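Hypothetical protein DR_0824 (Deinococcus radiodurans, PDB 2IMR) catalyses the zinc-dependent deamination of aminodeoxyfutalosine to futalosine, a step of menaquinone biosynthesis, and more weakly deaminates adenosine and related nucleosides. Local coordinates at residues H36-T48 and P56-G70. Sequence-based numbering, arbitrary orientation.
Sequences HTPRLLTCDVLYT and PGGVVVVGETVAAAG
Arg39 and Val61 form a hydrogen-bonded antiparallel pair, as do Leu41 with Val59 and Cys43 with Gly57, each joined by two backbone bonds, from Arg39 N to Val61 O (2.8 Å) down to Gly57 N to Cys43 O. On the face that carries Arg39, Leu41, Val59 and Val61, the Arg39 side chain, bent at chi3 (-58°), lays one guanidinium face over Val61 CB. From the guanidinium edge Arg39 NH1 gives a nearly straight bond (165°) to Gly63 O at 3.2 Å. Two waters complete the grip: one accepts from NH1 and Gly63 N and donates to Thr37 O, the other links NH2 to Gly63 O. Shortening Arg39 to an alanine is likely to leave Gly63 O, in the type II' turn of Val62 to Thr65, without its arginine donor, strip the guanidinium from Val61 CB and take away the arginine partner of both waters. On the face of Pro38, Leu40 and Val60, Pro38 CB meets Val60 CG1 at 3.6 Å, and Leu40 CD1 reaches Val60 CG2 at 4.0 Å; Leu75 of helix 72-78 packs against both Leu40 and Val60. Past Asp44, whose carboxylate pairs with Arg86, the chain turns and Leu46 comes back over strand 57-62. With CG anti to the backbone N (chi1 160°), Leu46 sends CD1 to Val59 CG2 (3.9 Å) and CD2 to Gly58 O and Gly70 O, while its CB sits 3.7 Å from Gly57 CA, where any side chain would clash. Strands 65-70 and 83-86 flank the pair, the former carrying a classic bulge at Ala67 and Ala68 opposite Val60. Far from the zinc, this four-stranded mixed sheet is consistent with the small beta-sandwich composite domain that accompanies the TIM barrel in amidohydrolases.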
ATOM      1  N   HIS A  36     -36.044   4.028  23.848  1.00 41.81           N
ATOM      2  CA  HIS A  36     -36.098   4.559  22.458  1.00 40.87           C
ATOM      3  C   HIS A  36     -36.446   3.412  21.507  1.00 40.67           C
ATOM      4  O   HIS A  36     -37.201   2.508  21.874  1.00 41.65           O
ATOM      5  CB  HIS A  36     -34.746   5.185  22.089  1.00 42.07           C
ATOM      6  CG  HIS A  36     -34.821   6.167  20.960  1.00 42.00           C
ATOM      7  ND1 HIS A  36     -35.100   5.793  19.663  1.00 43.53           N
ATOM      8  CD2 HIS A  36     -34.678   7.513  20.938  1.00 43.22           C
ATOM      9  CE1 HIS A  36     -35.126   6.866  18.892  1.00 44.67           C
ATOM     10  NE2 HIS A  36     -34.873   7.923  19.642  1.00 45.11           N
ATOM     11  N   THR A  37     -35.905   3.437  20.292  1.00 38.66           N
ATOM     12  CA  THR A  37     -36.200   2.384  19.323  1.00 35.93           C
ATOM     13  C   THR A  37     -34.945   1.903  18.602  1.00 34.88           C
ATOM     14  O   THR A  37     -34.462   2.554  17.674  1.00 35.39           O
ATOM     15  CB  THR A  37     -37.211   2.869  18.269  1.00 36.15           C
ATOM     16  OG1 THR A  37     -38.366   3.408  18.926  1.00 36.97           O
ATOM     17  CG2 THR A  37     -37.634   1.717  17.372  1.00 35.56           C
ATOM     18  N   PRO A  38     -34.405   0.746  19.018  1.00 33.49           N
ATOM     19  CA  PRO A  38     -33.200   0.178  18.406  1.00 32.09           C
ATOM     20  C   PRO A  38     -33.412  -0.245  16.956  1.00 30.76           C
ATOM     21  O   PRO A  38     -34.498  -0.676  16.576  1.00 32.12           O
ATOM     22  CB  PRO A  38     -32.889  -1.024  19.302  1.00 32.70           C
ATOM     23  CG  PRO A  38     -33.491  -0.635  20.628  1.00 34.11           C
ATOM     24  CD  PRO A  38     -34.801  -0.032  20.204  1.00 32.86           C
ATOM     25  N   ARG A  39     -32.368  -0.108  16.148  1.00 28.55           N
ATOM     26  CA  ARG A  39     -32.427  -0.510  14.751  1.00 25.88           C
ATOM     27  C   ARG A  39     -31.295  -1.507  14.556  1.00 23.09           C
ATOM     28  O   ARG A  39     -30.172  -1.262  14.992  1.00 22.08           O
ATOM     29  CB  ARG A  39     -32.209   0.688  13.823  1.00 27.21           C
ATOM     30  CG  ARG A  39     -33.055   1.900  14.165  1.00 29.14           C
ATOM     31  CD  ARG A  39     -33.200   2.833  12.974  1.00 29.73           C
ATOM     32  NE  ARG A  39     -31.923   3.311  12.450  1.00 28.81           N
ATOM     33  CZ  ARG A  39     -31.076   4.089  13.115  1.00 30.51           C
ATOM     34  NH1 ARG A  39     -31.352   4.487  14.353  1.00 31.21           N
ATOM     35  NH2 ARG A  39     -29.957   4.489  12.529  1.00 34.41           N
ATOM     36  N   LEU A  40     -31.601  -2.627  13.915  1.00 22.07           N
ATOM     37  CA  LEU A  40     -30.607  -3.658  13.659  1.00 22.72           C
ATOM     38  C   LEU A  40     -30.164  -3.611  12.207  1.00 21.13           C
ATOM     39  O   LEU A  40     -30.903  -4.011  11.304  1.00 21.71           O
ATOM     40  CB  LEU A  40     -31.185  -5.042  13.967  1.00 25.76           C
ATOM     41  CG  LEU A  40     -30.366  -6.245  13.490  1.00 27.74           C
ATOM     42  CD1 LEU A  40     -28.968  -6.203  14.096  1.00 27.59           C
ATOM     43  CD2 LEU A  40     -31.086  -7.528  13.882  1.00 29.18           C
ATOM     44  N   LEU A  41     -28.956  -3.107  11.985  1.00 21.26           N
ATOM     45  CA  LEU A  41     -28.415  -3.025  10.638  1.00 22.23           C
ATOM     46  C   LEU A  41     -27.572  -4.265  10.411  1.00 22.02           C
ATOM     47  O   LEU A  41     -26.623  -4.515  11.153  1.00 23.50           O
ATOM     48  CB  LEU A  41     -27.545  -1.778  10.486  1.00 22.15           C
ATOM     49  CG  LEU A  41     -28.077  -0.475  11.086  1.00 24.85           C
ATOM     50  CD1 LEU A  41     -27.262   0.679  10.545  1.00 24.64           C
ATOM     51  CD2 LEU A  41     -29.544  -0.284  10.755  1.00 25.60           C
ATOM     52  N   THR A  42     -27.914  -5.047   9.393  1.00 21.98           N
ATOM     53  CA  THR A  42     -27.158  -6.259   9.105  1.00 23.04           C
ATOM     54  C   THR A  42     -26.274  -6.111   7.869  1.00 23.72           C
ATOM     55  O   THR A  42     -26.602  -5.377   6.936  1.00 23.64           O
ATOM     56  CB  THR A  42     -28.090  -7.466   8.903  1.00 22.63           C
ATOM     57  OG1 THR A  42     -28.913  -7.253   7.751  1.00 26.35           O
ATOM     58  CG2 THR A  42     -28.978  -7.656  10.123  1.00 22.32           C
ATOM     59  N   CYS A  43     -25.149  -6.815   7.877  1.00 23.09           N
ATOM     60  CA  CYS A  43     -24.207  -6.772   6.763  1.00 23.37           C
ATOM     61  C   CYS A  43     -23.581  -8.142   6.546  1.00 25.52           C
ATOM     62  O   CYS A  43     -23.809  -9.070   7.328  1.00 24.69           O
ATOM     63  CB  CYS A  43     -23.116  -5.732   7.035  1.00 22.05           C
ATOM     64  SG  CYS A  43     -22.171  -5.947   8.574  1.00 24.14           S
ATOM     65  N   ASP A  44     -22.793  -8.274   5.485  1.00 26.13           N
ATOM     66  CA  ASP A  44     -22.149  -9.546   5.197  1.00 27.17           C
ATOM     67  C   ASP A  44     -20.866  -9.670   5.992  1.00 27.10           C
ATOM     68  O   ASP A  44     -20.518 -10.753   6.460  1.00 28.11           O
ATOM     69  CB  ASP A  44     -21.864  -9.677   3.701  1.00 29.17           C
ATOM     70  CG  ASP A  44     -23.130  -9.652   2.870  1.00 31.34           C
ATOM     71  OD1 ASP A  44     -24.120 -10.292   3.281  1.00 35.08           O
ATOM     72  OD2 ASP A  44     -23.138  -9.003   1.804  1.00 34.61           O
ATOM     73  N   VAL A  45     -20.162  -8.555   6.143  1.00 26.48           N
ATOM     74  CA  VAL A  45     -18.921  -8.538   6.898  1.00 26.00           C
ATOM     75  C   VAL A  45     -18.841  -7.295   7.766  1.00 26.79           C
ATOM     76  O   VAL A  45     -18.967  -6.166   7.281  1.00 24.67           O
ATOM     77  CB  VAL A  45     -17.682  -8.564   5.973  1.00 26.02           C
ATOM     78  CG1 VAL A  45     -16.418  -8.416   6.802  1.00 25.79           C
ATOM     79  CG2 VAL A  45     -17.648  -9.861   5.188  1.00 26.65           C
ATOM     80  N   LEU A  46     -18.628  -7.514   9.057  1.00 25.04           N
ATOM     81  CA  LEU A  46     -18.518  -6.433  10.018  1.00 26.37           C
ATOM     82  C   LEU A  46     -17.132  -6.383  10.645  1.00 26.95           C
ATOM     83  O   LEU A  46     -16.584  -7.413  11.033  1.00 27.96           O
ATOM     84  CB  LEU A  46     -19.549  -6.620  11.133  1.00 26.20           C
ATOM     85  CG  LEU A  46     -19.248  -5.865  12.432  1.00 27.68           C
ATOM     86  CD1 LEU A  46     -19.532  -4.388  12.245  1.00 28.61           C
ATOM     87  CD2 LEU A  46     -20.098  -6.429  13.565  1.00 28.55           C
ATOM     88  N   TYR A  47     -16.561  -5.188  10.734  1.00 27.95           N
ATOM     89  CA  TYR A  47     -15.267  -5.031  11.381  1.00 29.04           C
ATOM     90  C   TYR A  47     -15.381  -3.873  12.364  1.00 30.61           C
ATOM     91  O   TYR A  47     -15.640  -2.736  11.971  1.00 29.04           O
ATOM     92  CB  TYR A  47     -14.149  -4.746  10.376  1.00 30.34           C
ATOM     93  CG  TYR A  47     -12.800  -4.693  11.060  1.00 31.26           C
ATOM     94  CD1 TYR A  47     -12.275  -5.827  11.682  1.00 31.93           C
ATOM     95  CD2 TYR A  47     -12.092  -3.497  11.166  1.00 30.27           C
ATOM     96  CE1 TYR A  47     -11.081  -5.770  12.401  1.00 31.43           C
ATOM     97  CE2 TYR A  47     -10.897  -3.430  11.883  1.00 30.99           C
ATOM     98  CZ  TYR A  47     -10.401  -4.572  12.500  1.00 31.97           C
ATOM     99  OH  TYR A  47      -9.234  -4.513  13.228  1.00 31.47           O
ATOM    100  N   THR A  48     -15.187  -4.176  13.646  1.00 32.20           N
ATOM    101  CA  THR A  48     -15.293  -3.178  14.707  1.00 33.93           C
ATOM    102  C   THR A  48     -13.992  -2.434  14.980  1.00 35.21           C
ATOM    103  O   THR A  48     -12.909  -2.894  14.611  1.00 37.99           O
ATOM    104  CB  THR A  48     -15.766  -3.835  16.013  1.00 33.92           C
ATOM    105  OG1 THR A  48     -14.831  -4.848  16.403  1.00 35.11           O
ATOM    106  CG2 THR A  48     -17.125  -4.481  15.815  1.00 33.92           C
ATOM    107  N   PRO A  56     -21.621 -13.559   9.339  1.00 34.28           N
ATOM    108  CA  PRO A  56     -22.314 -12.298   9.040  1.00 32.65           C
ATOM    109  C   PRO A  56     -22.129 -11.288  10.167  1.00 31.54           C
ATOM    110  O   PRO A  56     -21.595 -11.623  11.224  1.00 30.42           O
ATOM    111  CB  PRO A  56     -23.771 -12.731   8.887  1.00 33.56           C
ATOM    112  CG  PRO A  56     -23.658 -14.157   8.425  1.00 35.43           C
ATOM    113  CD  PRO A  56     -22.572 -14.682   9.328  1.00 34.45           C
ATOM    114  N   GLY A  57     -22.573 -10.054   9.943  1.00 29.30           N
ATOM    115  CA  GLY A  57     -22.419  -9.027  10.957  1.00 27.78           C
ATOM    116  C   GLY A  57     -23.654  -8.172  11.173  1.00 26.58           C
ATOM    117  O   GLY A  57     -24.600  -8.208  10.388  1.00 25.34           O
ATOM    118  N   GLY A  58     -23.639  -7.400  12.253  1.00 26.69           N
ATOM    119  CA  GLY A  58     -24.764  -6.544  12.569  1.00 25.45           C
ATOM    120  C   GLY A  58     -24.387  -5.485  13.581  1.00 25.77           C
ATOM    121  O   GLY A  58     -23.416  -5.632  14.327  1.00 26.40           O
ATOM    122  N   VAL A  59     -25.155  -4.401  13.595  1.00 23.13           N
ATOM    123  CA  VAL A  59     -24.926  -3.305  14.519  1.00 22.86           C
ATOM    124  C   VAL A  59     -26.277  -2.782  14.976  1.00 22.92           C
ATOM    125  O   VAL A  59     -27.129  -2.461  14.152  1.00 23.13           O
ATOM    126  CB  VAL A  59     -24.168  -2.143  13.848  1.00 22.81           C
ATOM    127  CG1 VAL A  59     -23.941  -1.028  14.848  1.00 25.85           C
ATOM    128  CG2 VAL A  59     -22.838  -2.635  13.291  1.00 25.15           C
ATOM    129  N   VAL A  60     -26.493  -2.720  16.283  1.00 23.22           N
ATOM    130  CA  VAL A  60     -27.758  -2.192  16.768  1.00 22.25           C
ATOM    131  C   VAL A  60     -27.519  -0.733  17.101  1.00 20.98           C
ATOM    132  O   VAL A  60     -26.606  -0.390  17.852  1.00 22.05           O
ATOM    133  CB  VAL A  60     -28.271  -2.937  18.018  1.00 23.15           C
ATOM    134  CG1 VAL A  60     -29.545  -2.265  18.532  1.00 21.23           C
ATOM    135  CG2 VAL A  60     -28.569  -4.381  17.666  1.00 23.21           C
ATOM    136  N   VAL A  61     -28.337   0.132  16.521  1.00 20.68           N
ATOM    137  CA  VAL A  61     -28.194   1.554  16.749  1.00 21.14           C
ATOM    138  C   VAL A  61     -29.434   2.107  17.434  1.00 21.58           C
ATOM    139  O   VAL A  61     -30.560   1.742  17.098  1.00 22.26           O
ATOM    140  CB  VAL A  61     -27.967   2.303  15.411  1.00 20.94           C
ATOM    141  CG1 VAL A  61     -27.785   3.789  15.661  1.00 20.77           C
ATOM    142  CG2 VAL A  61     -26.742   1.736  14.705  1.00 20.52           C
ATOM    143  N   VAL A  62     -29.210   2.963  18.421  1.00 23.15           N
ATOM    144  CA  VAL A  62     -30.296   3.607  19.147  1.00 25.29           C
ATOM    145  C   VAL A  62     -30.068   5.094  18.931  1.00 25.28           C
ATOM    146  O   VAL A  62     -29.116   5.663  19.465  1.00 27.05           O
ATOM    147  CB  VAL A  62     -30.240   3.292  20.656  1.00 27.07           C
ATOM    148  CG1 VAL A  62     -31.345   4.052  21.385  1.00 29.86           C
ATOM    149  CG2 VAL A  62     -30.399   1.796  20.878  1.00 28.44           C
ATOM    150  N   GLY A  63     -30.926   5.721  18.136  1.00 26.46           N
ATOM    151  CA  GLY A  63     -30.746   7.135  17.855  1.00 26.12           C
ATOM    152  C   GLY A  63     -29.560   7.262  16.914  1.00 26.70           C
ATOM    153  O   GLY A  63     -29.616   6.794  15.778  1.00 26.27           O
ATOM    154  N   GLU A  64     -28.482   7.883  17.385  1.00 26.25           N
ATOM    155  CA  GLU A  64     -27.267   8.040  16.587  1.00 28.54           C
ATOM    156  C   GLU A  64     -26.113   7.386  17.330  1.00 27.96           C
ATOM    157  O   GLU A  64     -24.944   7.688  17.075  1.00 27.93           O
ATOM    158  CB  GLU A  64     -26.932   9.519  16.386  1.00 30.82           C
ATOM    159  CG  GLU A  64     -27.966  10.320  15.630  1.00 35.15           C
ATOM    160  CD  GLU A  64     -27.552  11.769  15.469  1.00 37.87           C
ATOM    161  OE1 GLU A  64     -26.500  12.020  14.843  1.00 40.62           O
ATOM    162  OE2 GLU A  64     -28.270  12.658  15.976  1.00 41.63           O
ATOM    163  N   THR A  65     -26.450   6.488  18.249  1.00 27.57           N
ATOM    164  CA  THR A  65     -25.451   5.810  19.068  1.00 26.55           C
ATOM    165  C   THR A  65     -25.467   4.294  18.915  1.00 25.32           C
ATOM    166  O   THR A  65     -26.529   3.675  18.871  1.00 24.85           O
ATOM    167  CB  THR A  65     -25.667   6.153  20.559  1.00 26.54           C
ATOM    168  OG1 THR A  65     -25.688   7.576  20.719  1.00 26.52           O
ATOM    169  CG2 THR A  65     -24.553   5.567  21.416  1.00 26.44           C
ATOM    170  N   VAL A  66     -24.283   3.699  18.840  1.00 25.03           N
ATOM    171  CA  VAL A  66     -24.174   2.253  18.708  1.00 24.45           C
ATOM    172  C   VAL A  66     -24.533   1.586  20.035  1.00 26.13           C
ATOM    173  O   VAL A  66     -23.955   1.904  21.073  1.00 27.27           O
ATOM    174  CB  VAL A  66     -22.741   1.829  18.316  1.00 23.30           C
ATOM    175  CG1 VAL A  66     -22.653   0.319  18.234  1.00 23.04           C
ATOM    176  CG2 VAL A  66     -22.357   2.457  16.979  1.00 21.93           C
ATOM    177  N   ALA A  67     -25.485   0.662  20.001  1.00 26.56           N
ATOM    178  CA  ALA A  67     -25.888  -0.032  21.218  1.00 29.10           C
ATOM    179  C   ALA A  67     -25.018  -1.268  21.389  1.00 30.62           C
ATOM    180  O   ALA A  67     -24.582  -1.591  22.495  1.00 31.32           O
ATOM    181  CB  ALA A  67     -27.356  -0.434  21.139  1.00 27.58           C
ATOM    182  N   ALA A  68     -24.771  -1.953  20.281  1.00 30.61           N
ATOM    183  CA  ALA A  68     -23.960  -3.158  20.298  1.00 32.44           C
ATOM    184  C   ALA A  68     -23.528  -3.500  18.884  1.00 33.33           C
ATOM    185  O   ALA A  68     -24.167  -3.094  17.910  1.00 31.70           O
ATOM    186  CB  ALA A  68     -24.757  -4.311  20.893  1.00 31.24           C
ATOM    187  N   ALA A  69     -22.434  -4.243  18.778  1.00 33.75           N
ATOM    188  CA  ALA A  69     -21.915  -4.656  17.483  1.00 34.93           C
ATOM    189  C   ALA A  69     -21.325  -6.047  17.618  1.00 35.89           C
ATOM    190  O   ALA A  69     -20.481  -6.292  18.483  1.00 36.62           O
ATOM    191  CB  ALA A  69     -20.855  -3.675  17.001  1.00 33.72           C
ATOM    192  N   GLY A  70     -21.788  -6.957  16.769  1.00 35.66           N
ATOM    193  CA  GLY A  70     -21.301  -8.323  16.800  1.00 36.15           C
ATOM    194  C   GLY A  70     -22.088  -9.184  15.837  1.00 36.33           C
ATOM    195  O   GLY A  70     -22.514  -8.716  14.779  1.00 37.01           O
TER
HETATM  196  O   HOH W   1     -33.046   4.615  16.620  1.00 41.68           O
HETATM  197  O   HOH W   2     -28.530   6.633  13.429  1.00 25.54           O